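Long-range contacts in GlcNAc Inducible Gene 2, GIG2 (PDB 6AKZ), which binds an iron(III) ion and probably acts as a cupin-fold oxygenase of the DUF1479 family: residues Arg177-Glu182 and Ser367-Tyr372; Gln257-Leu262 and Pro339-Gly344; Ser267-Leu272 and Asn362-Ser367. All blocks are in the same frame, centred on the assembly; numbering follows the deposited sequence.

Contact 1 of 3, residues Arg177-Glu182 and Ser367-Tyr372; sequences RIRIRE and SSVLYY
Arg179 sets out with CG anti to its backbone N (chi1 164°) and bends at chi3 (60°), which lays its guanidinium back over the neighbouring strand, while the Tyr371 ring leans beside its own backbone N (chi1 -70°) and brings its hydroxyl to meet it. Arg179 NE donates to Tyr371 OH at 3.1 Å in a nearly straight bond. Arg179 NH1 reaches Ser367 OG at 3.0 Å and, weakly, Ser367 O. Val369 CG2 lies over one guanidinium face, offset toward its rim. Strands 178-181 and 367-371 are antiparallel neighbours in the mixed seven-stranded sheet of this cupin-clan protein: Arg179 and Val369 exchange backbone bonds, with Arg179 N to Val369 O at 3.1 Å, as do Arg181 and Ser367. Ile178, Ile180, Ser368 and Leu370 take the opposite face, against helices 96-112 and 134-140; there Ser368 OG bonds to His366. The Tyr371 side chain lies about 7 Å from the iron(III) ion. Bonds at NE and NH1 fix the rotation of the guanidinium. Ser367 OG donates to Gly270 O, which leaves its oxygen to accept from Arg179 NH1, and the buried guanidinium would probably polarise both Ser367 OG and Tyr371 OH.

Contact 2 of 3, residues Gln257-Leu262 and Pro339-Gly344; sequences QGWLAL and PDVKKG
Ala261 CB and Val341 CG1 press together at 3.4 Å, tighter than ordinary van der Waals contact, and Ala261 CB also lies 3.3 Å from Lys342 O. Val341 divides its two branches: CG1, anti to the backbone N (chi1 172°), takes the alanine, while CG2 meets the six-membered ring of Trp259 edge-on, 4.0 Å from CH2 and in the plane of the indole. The valine and the tryptophan come from opposite directions.

Beside this apolar patch a single backbone hydrogen bond ties the segments. Gly344 N donates to Ala261 O at 2.9 Å along an almost perfectly straight N-H line (178°), tilted from the carbonyl plane, and Lys343 CA adds a longer C-H...O contact to the same oxygen. Gly344 turns here with a positive phi, and Leu260 CD1 packs on its CA. Lys343 runs extended past Leu262 O, with CG 3.9 Å from that oxygen.

Residues 257-261 belong to an inner strand of the mixed seven-stranded sheet of this cupin-clan fold, and 339-344 is the loop leading into its neighbour, strand 346-350. Residues 259-262 and 341-344 run almost at right angles (84°) before the antiparallel pairing begins, with Ala261 bonded to Ser345 and Trp259 to Val347.

Farther out, Trp259 meets the rings of Tyr371 and Trp349, both steeply inclined to it. Lys343 is anchored at both ends: its N bonds to Asn264 OD1 and its NZ forms a salt bridge with Asp100 of helix 96-112. At the far end of the strand Gln257 NE2 donates to Asp194 OD2, a second-shell bond to an iron ligand.

Contact 3 of 3, residues Ser267-Leu272 and Asn362-Ser367; sequences SGEGTL and NGNGHS
Glu269 sits at the centre of an inverse gamma turn, closed by a weak bond from Gly270 N to Gly268 O, and the turn lies against the backbone of Gly363, with the CA atoms of Glu269 and Gly363 4.9 Å apart. The Glu269 side chain, extended beyond CG, runs alongside this glycine: its carboxylate carbon CD comes within 3.6 Å of Gly363 CA, a position that leaves no place for a side chain there. Glu269 OE1 accepts a bond from Lys266 N and joins Asn364 through water. One water donates to both Glu269 OE1 and Asn364 OD1, at 2.7 Å each, so the two acceptors are bridged instead of facing each other directly; their carboxylate and amide planes stand 65° apart. A second water links Gly268 O to Asn362 N. Deeper in, Ser367 OG donates to Gly270 O at 2.8 Å, approaching from well above the carbonyl plane, and Ser367 CB packs on the same oxygen. Gly270 has a positive phi (61°), which favours glycine. Nearby, Thr271 OG1 bonds to Asp358. The arrangement is a loop-to-loop junction at the margin of the cupin-clan fold, joining the connection into strand 272-274 to the one that leaves strand 355-357, whose first residue, His355, is an iron ligand.

In the fold
The three contacts lie on the same side of the chain's centre, with their own centres 9 to 12 Å apart. Contacts 1 and 2 share the mixed sheet: strand 367-371 of contact 1 lies between its partner 178-181 and 256-261, the strand of contact 2. Contact 3 adjoins both, sharing Ser367 with contact 1, while Asp340 of contact 2 bonds to Ser267 N. Along the chain the order is 177-182, 257-262, 267-272, 339-344, 362-367 and 367-372, so contact 1 encloses the others and contacts 2 and 3 interleave. Contacts 1 and 2 border the iron site of His192, Asp194 and His355, with Tyr371 and Trp259 side chains about 7 and 9 Å from the metal; contact 3 lies farther out.

Contact 1 of 3, residues Arg177-Glu182 and Ser367-Tyr372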
loop_
_atom_site.group_PDB
_atom_site.type_symbol
_atom_site.label_atom_id
_atom_site.label_comp_id
_atom_site.label_asym_id
_atom_site.label_seq_id
_atom_site.Cartn_x
_atom_site.Cartn_y
_atom_site.Cartn_z
ATOM N N ARG A 177 11.721 6.345 -0.209
ATOM C CA ARG A 177 12.877 6.695 -0.997
ATOM C C ARG A 177 12.502 6.999 -2.399
ATOM O O ARG A 177 11.361 7.283 -2.693
ATOM C CB ARG A 177 13.888 5.624 -0.863
ATOM C CG ARG A 177 13.441 4.317 -1.256
ATOM C CD ARG A 177 14.457 3.331 -0.764
ATOM N NE ARG A 177 14.031 1.986 -1.148
ATOM C CZ ARG A 177 14.869 0.935 -1.202
ATOM N NH1 ARG A 177 16.174 1.054 -0.895
ATOM N NH2 ARG A 177 14.407 -0.231 -1.584
ATOM N N ILE A 178 13.514 7.183 -3.247
ATOM C CA ILE A 178 13.319 7.458 -4.636
ATOM C C ILE A 178 13.902 6.301 -5.492
ATOM O O ILE A 178 14.737 5.530 -5.059
ATOM C CB ILE A 178 13.871 8.837 -5.000
ATOM C CG1 ILE A 178 15.373 8.882 -4.947
ATOM C CG2 ILE A 178 13.282 9.934 -4.059
ATOM C CD1 ILE A 178 15.964 10.162 -5.544
ATOM N N ARG A 179 13.376 6.183 -6.708
ATOM C CA ARG A 179 13.900 5.280 -7.707
ATOM C C ARG A 179 14.305 6.083 -8.936
ATOM O O ARG A 179 13.594 7.000 -9.388
ATOM C CB ARG A 179 12.876 4.221 -8.059
ATOM C CG ARG A 179 13.252 3.524 -9.367
ATOM C CD ARG A 179 12.326 2.392 -9.665
ATOM N NE ARG A 179 10.876 2.690 -9.821
ATOM C CZ ARG A 179 10.259 3.229 -10.872
ATOM N NH1 ARG A 179 10.944 3.794 -11.859
ATOM N NH2 ARG A 179 8.908 3.200 -10.933
ATOM N N ILE A 180 15.522 5.836 -9.430
ATOM C CA ILE A 180 15.929 6.411 -10.699
ATOM C C ILE A 180 16.499 5.235 -11.482
ATOM O O ILE A 180 17.625 4.808 -11.191
ATOM C CB ILE A 180 17.018 7.499 -10.541
ATOM C CG1 ILE A 180 16.506 8.629 -9.649
ATOM C CG2 ILE A 180 17.381 8.112 -11.887
ATOM C CD1 ILE A 180 17.554 9.662 -9.287
ATOM N N ARG A 181 15.677 4.647 -12.370
ATOM C CA ARG A 181 15.984 3.411 -13.067
ATOM C C ARG A 181 16.478 3.737 -14.479
ATOM O O ARG A 181 15.779 4.319 -15.282
ATOM C CB ARG A 181 14.809 2.504 -13.152
ATOM C CG ARG A 181 15.096 1.131 -13.803
ATOM C CD ARG A 181 13.928 0.233 -13.575
ATOM N NE ARG A 181 14.076 -1.017 -14.304
ATOM C CZ ARG A 181 13.134 -1.938 -14.414
ATOM N NH1 ARG A 181 11.931 -1.777 -13.873
ATOM N NH2 ARG A 181 13.398 -3.054 -15.068
ATOM N N GLU A 182 17.765 3.451 -14.721
ATOM C CA GLU A 182 18.335 3.623 -16.068
ATOM C C GLU A 182 17.832 2.522 -17.028
ATOM O O GLU A 182 17.614 1.378 -16.616
ATOM C CB GLU A 182 19.880 3.639 -16.025
ATOM C CG GLU A 182 20.431 4.883 -15.335
ATOM C CD GLU A 182 20.102 6.181 -16.034
ATOM O OE1 GLU A 182 20.146 6.240 -17.279
ATOM O OE2 GLU A 182 19.752 7.174 -15.361
ATOM N N SER A 367 13.614 6.120 -15.807
ATOM C CA SER A 367 12.293 5.933 -15.255
ATOM C C SER A 367 12.476 6.191 -13.709
ATOM O O SER A 367 13.028 5.382 -12.967
ATOM C CB SER A 367 11.805 4.548 -15.509
ATOM O OG SER A 367 10.650 4.351 -14.796
ATOM N N SER A 368 12.000 7.350 -13.283
ATOM C CA SER A 368 12.244 7.854 -11.932
ATOM C C SER A 368 10.940 8.310 -11.288
ATOM O O SER A 368 10.085 8.936 -11.932
ATOM C CB SER A 368 13.159 8.999 -11.996
ATOM O OG SER A 368 14.375 8.635 -12.680
ATOM N N VAL A 369 10.828 7.914 -10.021
ATOM C CA VAL A 369 9.681 8.240 -9.229
ATOM C C VAL A 369 10.068 8.583 -7.809
ATOM O O VAL A 369 11.118 8.188 -7.283
ATOM C CB VAL A 369 8.587 7.159 -9.248
ATOM C CG1 VAL A 369 8.176 6.808 -10.655
ATOM C CG2 VAL A 369 8.977 5.915 -8.454
ATOM N N LEU A 370 9.155 9.288 -7.167
ATOM C CA LEU A 370 9.307 9.621 -5.730
ATOM C C LEU A 370 8.140 8.972 -5.014
ATOM O O LEU A 370 6.992 9.296 -5.315
ATOM C CB LEU A 370 9.239 11.123 -5.618
ATOM C CG LEU A 370 9.413 11.905 -4.281
ATOM C CD1 LEU A 370 9.683 13.336 -4.736
ATOM C CD2 LEU A 370 8.106 11.873 -3.498
ATOM N N TYR A 371 8.457 7.986 -4.200
ATOM C CA TYR A 371 7.468 7.197 -3.482
ATOM C C TYR A 371 6.831 8.004 -2.373
ATOM O O TYR A 371 7.545 8.632 -1.587
ATOM C CB TYR A 371 8.044 5.919 -2.878
ATOM C CG TYR A 371 8.392 4.893 -3.988
ATOM C CD1 TYR A 371 7.455 4.000 -4.460
ATOM C CD2 TYR A 371 9.636 4.928 -4.588
ATOM C CE1 TYR A 371 7.756 3.105 -5.508
ATOM C CE2 TYR A 371 9.941 4.018 -5.615
ATOM C CZ TYR A 371 9.018 3.134 -6.078
ATOM O OH TYR A 371 9.311 2.265 -7.140
ATOM N N TYR A 372 5.500 7.943 -2.307
ATOM C CA TYR A 372 4.709 8.620 -1.238
ATOM C C TYR A 372 3.356 7.963 -1.186
ATOM O O TYR A 372 2.633 8.039 -2.179
ATOM C CB TYR A 372 4.677 10.157 -1.526
ATOM C CG TYR A 372 4.029 10.976 -0.445
ATOM C CD1 TYR A 372 4.295 10.695 0.929
ATOM C CD2 TYR A 372 3.292 12.119 -0.766
ATOM C CE1 TYR A 372 3.713 11.490 1.926
ATOM C CE2 TYR A 372 2.664 12.863 0.241
ATOM C CZ TYR A 372 2.885 12.530 1.557
ATOM O OH TYR A 372 2.301 13.234 2.588
HETATM O O HOH W 1 7.033 1.205 -8.774
#

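Contact 2 of 3, residues Gln257-Leu262 and Pro339-Gly344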
loop_
_atom_site.group_PDB
_atom_site.type_symbol
_atom_site.label_atom_id
_atom_site.label_comp_id
_atom_site.label_asym_id
_atom_site.label_seq_id
_atom_site.Cartn_x
_atom_site.Cartn_y
_atom_site.Cartn_z
ATOM N N GLN A 257 -0.572 2.688 -1.792
ATOM C CA GLN A 257 0.819 2.965 -2.182
ATOM C C GLN A 257 0.727 3.948 -3.336
ATOM O O GLN A 257 -0.286 4.064 -4.020
ATOM C CB GLN A 257 1.538 1.739 -2.685
ATOM C CG GLN A 257 1.771 0.647 -1.612
ATOM C CD GLN A 257 2.719 -0.451 -2.084
ATOM O OE1 GLN A 257 3.787 -0.143 -2.578
ATOM N NE2 GLN A 257 2.388 -1.714 -1.835
ATOM N N GLY A 258 1.796 4.666 -3.525
ATOM C CA GLY A 258 1.838 5.693 -4.555
ATOM C C GLY A 258 3.171 6.233 -4.932
ATOM O O GLY A 258 4.132 6.091 -4.149
ATOM N N TRP A 259 3.190 6.980 -6.024
ATOM C CA TRP A 259 4.362 7.778 -6.343
ATOM C C TRP A 259 4.096 8.837 -7.355
ATOM O O TRP A 259 3.041 8.795 -8.087
ATOM C CB TRP A 259 5.474 6.872 -6.874
ATOM C CG TRP A 259 5.172 5.855 -7.934
ATOM C CD1 TRP A 259 5.225 4.492 -7.742
ATOM C CD2 TRP A 259 4.918 6.028 -9.361
ATOM N NE1 TRP A 259 5.008 3.829 -8.938
ATOM C CE2 TRP A 259 4.848 4.717 -9.936
ATOM C CE3 TRP A 259 4.751 7.130 -10.196
ATOM C CZ2 TRP A 259 4.560 4.499 -11.261
ATOM C CZ3 TRP A 259 4.487 6.927 -11.540
ATOM C CH2 TRP A 259 4.388 5.638 -12.059
ATOM N N LEU A 260 4.968 9.819 -7.309
ATOM C CA LEU A 260 4.981 10.968 -8.231
ATOM C C LEU A 260 5.970 10.715 -9.336
ATOM O O LEU A 260 7.145 10.420 -9.062
ATOM C CB LEU A 260 5.343 12.272 -7.502
ATOM C CG LEU A 260 5.544 13.570 -8.358
ATOM C CD1 LEU A 260 4.201 13.985 -8.877
ATOM C CD2 LEU A 260 6.118 14.619 -7.453
ATOM N N ALA A 261 5.533 10.848 -10.573
ATOM C CA ALA A 261 6.386 10.677 -11.766
ATOM C C ALA A 261 7.370 11.829 -11.990
ATOM O O ALA A 261 6.959 12.978 -12.127
ATOM C CB ALA A 261 5.517 10.508 -13.031
ATOM N N LEU A 262 8.661 11.512 -12.023
ATOM C CA LEU A 262 9.742 12.499 -12.247
ATOM C C LEU A 262 10.275 12.360 -13.689
ATOM O O LEU A 262 11.204 13.088 -14.090
ATOM C CB LEU A 262 10.874 12.217 -11.273
ATOM C CG LEU A 262 10.517 12.282 -9.781
ATOM C CD1 LEU A 262 11.766 11.937 -8.960
ATOM C CD2 LEU A 262 9.913 13.624 -9.463
ATOM N N PRO A 339 -0.718 2.789 -17.963
ATOM C CA PRO A 339 -0.643 3.714 -19.130
ATOM C C PRO A 339 0.655 4.485 -19.139
ATOM O O PRO A 339 1.427 4.488 -18.155
ATOM C CB PRO A 339 -1.930 4.589 -19.030
ATOM C CG PRO A 339 -2.654 4.122 -17.812
ATOM C CD PRO A 339 -1.924 3.025 -17.153
ATOM N N ASP A 340 0.962 5.036 -20.308
ATOM C CA ASP A 340 2.133 5.924 -20.473
ATOM C C ASP A 340 2.170 6.922 -19.302
ATOM O O ASP A 340 1.148 7.437 -18.914
ATOM C CB ASP A 340 2.058 6.682 -21.812
ATOM C CG ASP A 340 2.239 5.754 -23.019
ATOM O OD1 ASP A 340 2.692 4.554 -22.892
ATOM O OD2 ASP A 340 1.894 6.250 -24.130
ATOM N N VAL A 341 3.317 7.067 -18.691
ATOM C CA VAL A 341 3.499 7.967 -17.551
ATOM C C VAL A 341 4.137 9.256 -18.056
ATOM O O VAL A 341 5.163 9.197 -18.763
ATOM C CB VAL A 341 4.461 7.302 -16.537
ATOM C CG1 VAL A 341 4.847 8.229 -15.422
ATOM C CG2 VAL A 341 3.809 6.058 -15.993
ATOM N N LYS A 342 3.548 10.382 -17.662
ATOM C CA LYS A 342 4.091 11.708 -17.899
ATOM C C LYS A 342 4.613 12.341 -16.561
ATOM O O LYS A 342 4.046 12.179 -15.493
ATOM C CB LYS A 342 3.029 12.579 -18.576
ATOM C CG LYS A 342 2.499 11.999 -19.900
ATOM C CD LYS A 342 3.581 12.002 -20.952
ATOM C CE LYS A 342 3.013 11.711 -22.382
ATOM N NZ LYS A 342 3.257 10.281 -22.787
ATOM N N LYS A 343 5.671 13.102 -16.660
ATOM C CA LYS A 343 6.181 13.955 -15.503
ATOM C C LYS A 343 5.049 14.683 -14.798
ATOM O O LYS A 343 4.181 15.235 -15.450
ATOM C CB LYS A 343 7.155 15.026 -16.028
ATOM C CG LYS A 343 8.420 14.459 -16.518
ATOM C CD LYS A 343 9.294 15.552 -17.129
ATOM C CE LYS A 343 10.608 14.928 -17.570
ATOM N NZ LYS A 343 11.524 15.951 -18.158
ATOM N N GLY A 344 4.994 14.573 -13.494
ATOM C CA GLY A 344 3.971 15.261 -12.740
ATOM C C GLY A 344 2.631 14.602 -12.620
ATOM O O GLY A 344 1.719 15.224 -12.002
#

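Contact 3 of 3, residues Ser267-Leu272 and Asn362-Ser367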
loop_
_atom_site.group_PDB
_atom_site.type_symbol
_atom_site.label_atom_id
_atom_site.label_comp_id
_atom_site.label_asym_id
_atom_site.label_seq_id
_atom_site.Cartn_x
_atom_site.Cartn_y
_atom_site.Cartn_z
ATOM N N SER A 267 4.239 2.759 -21.434
ATOM C CA SER A 267 3.902 1.449 -20.799
ATOM C C SER A 267 5.000 0.466 -21.056
ATOM O O SER A 267 5.520 0.399 -22.200
ATOM C CB SER A 267 2.564 0.873 -21.332
ATOM O OG SER A 267 1.547 1.770 -21.172
ATOM N N GLY A 268 5.413 -0.285 -20.059
ATOM C CA GLY A 268 6.470 -1.285 -20.244
ATOM C C GLY A 268 7.910 -0.782 -20.092
ATOM O O GLY A 268 8.839 -1.556 -20.054
ATOM N N GLU A 269 8.126 0.529 -20.067
ATOM C CA GLU A 269 9.498 1.058 -20.006
ATOM C C GLU A 269 9.928 1.253 -18.560
ATOM O O GLU A 269 9.981 2.383 -18.088
ATOM C CB GLU A 269 9.572 2.405 -20.777
ATOM C CG GLU A 269 9.285 2.249 -22.252
ATOM C CD GLU A 269 9.360 3.556 -23.108
ATOM O OE1 GLU A 269 9.395 4.724 -22.564
ATOM O OE2 GLU A 269 9.436 3.360 -24.390
ATOM N N GLY A 270 10.217 0.171 -17.871
ATOM C CA GLY A 270 10.709 0.285 -16.533
ATOM C C GLY A 270 9.766 0.961 -15.559
ATOM O O GLY A 270 10.188 1.643 -14.654
ATOM N N THR A 271 8.470 0.698 -15.725
ATOM C CA THR A 271 7.438 1.262 -14.852
ATOM C C THR A 271 6.827 0.279 -13.834
ATOM O O THR A 271 7.541 -0.446 -13.141
ATOM C CB THR A 271 6.296 1.894 -15.673
ATOM O OG1 THR A 271 5.891 0.988 -16.708
ATOM C CG2 THR A 271 6.753 3.201 -16.301
ATOM N N LEU A 272 5.496 0.281 -13.760
ATOM C CA LEU A 272 4.721 -0.530 -12.856
ATOM C C LEU A 272 3.713 -1.351 -13.674
ATOM O O LEU A 272 3.215 -0.887 -14.700
ATOM C CB LEU A 272 3.981 0.408 -11.896
ATOM C CG LEU A 272 3.080 -0.224 -10.788
ATOM C CD1 LEU A 272 3.884 -0.989 -9.790
ATOM C CD2 LEU A 272 2.261 0.893 -10.167
ATOM N N ASN A 362 13.660 -0.843 -21.640
ATOM C CA ASN A 362 14.192 -0.547 -22.944
ATOM C C ASN A 362 13.558 0.691 -23.518
ATOM O O ASN A 362 13.421 0.880 -24.714
ATOM C CB ASN A 362 14.075 -1.737 -23.842
ATOM C CG ASN A 362 15.012 -2.822 -23.419
ATOM O OD1 ASN A 362 16.156 -2.556 -23.010
ATOM N ND2 ASN A 362 14.516 -4.060 -23.405
ATOM N N GLY A 363 13.198 1.581 -22.628
ATOM C CA GLY A 363 12.873 2.935 -23.001
ATOM C C GLY A 363 14.031 3.859 -23.263
ATOM O O GLY A 363 15.188 3.459 -23.207
ATOM N N ASN A 364 13.699 5.128 -23.548
ATOM C CA ASN A 364 14.679 6.127 -24.028
ATOM C C ASN A 364 15.351 6.986 -22.944
ATOM O O ASN A 364 16.167 7.811 -23.276
ATOM C CB ASN A 364 14.108 7.067 -25.103
ATOM C CG ASN A 364 12.742 7.630 -24.758
ATOM O OD1 ASN A 364 12.172 7.357 -23.687
ATOM N ND2 ASN A 364 12.199 8.429 -25.682
ATOM N N GLY A 365 15.001 6.809 -21.670
ATOM C CA GLY A 365 15.616 7.598 -20.612
ATOM C C GLY A 365 15.258 6.998 -19.292
ATOM O O GLY A 365 14.565 5.991 -19.193
ATOM N N HIS A 366 15.728 7.642 -18.238
ATOM C CA HIS A 366 15.497 7.187 -16.879
ATOM C C HIS A 366 13.973 7.143 -16.582
ATOM O O HIS A 366 13.185 7.911 -17.134
ATOM C CB HIS A 366 16.271 8.097 -15.843
ATOM C CG HIS A 366 15.779 9.500 -15.830
ATOM N ND1 HIS A 366 14.785 9.928 -14.959
ATOM C CD2 HIS A 366 16.098 10.589 -16.587
ATOM C CE1 HIS A 366 14.542 11.206 -15.168
ATOM N NE2 HIS A 366 15.272 11.607 -16.189
ATOM N N SER A 367 13.614 6.120 -15.807
ATOM C CA SER A 367 12.293 5.933 -15.255
ATOM C C SER A 367 12.476 6.191 -13.709
ATOM O O SER A 367 13.028 5.382 -12.967
ATOM C CB SER A 367 11.805 4.548 -15.509
ATOM O OG SER A 367 10.650 4.351 -14.796
HETATM O O HOH W 2 10.968 -1.900 -21.790
HETATM O O HOH W 3 11.560 5.467 -21.038
HETATM O O HOH W 4 9.451 7.292 -23.503
#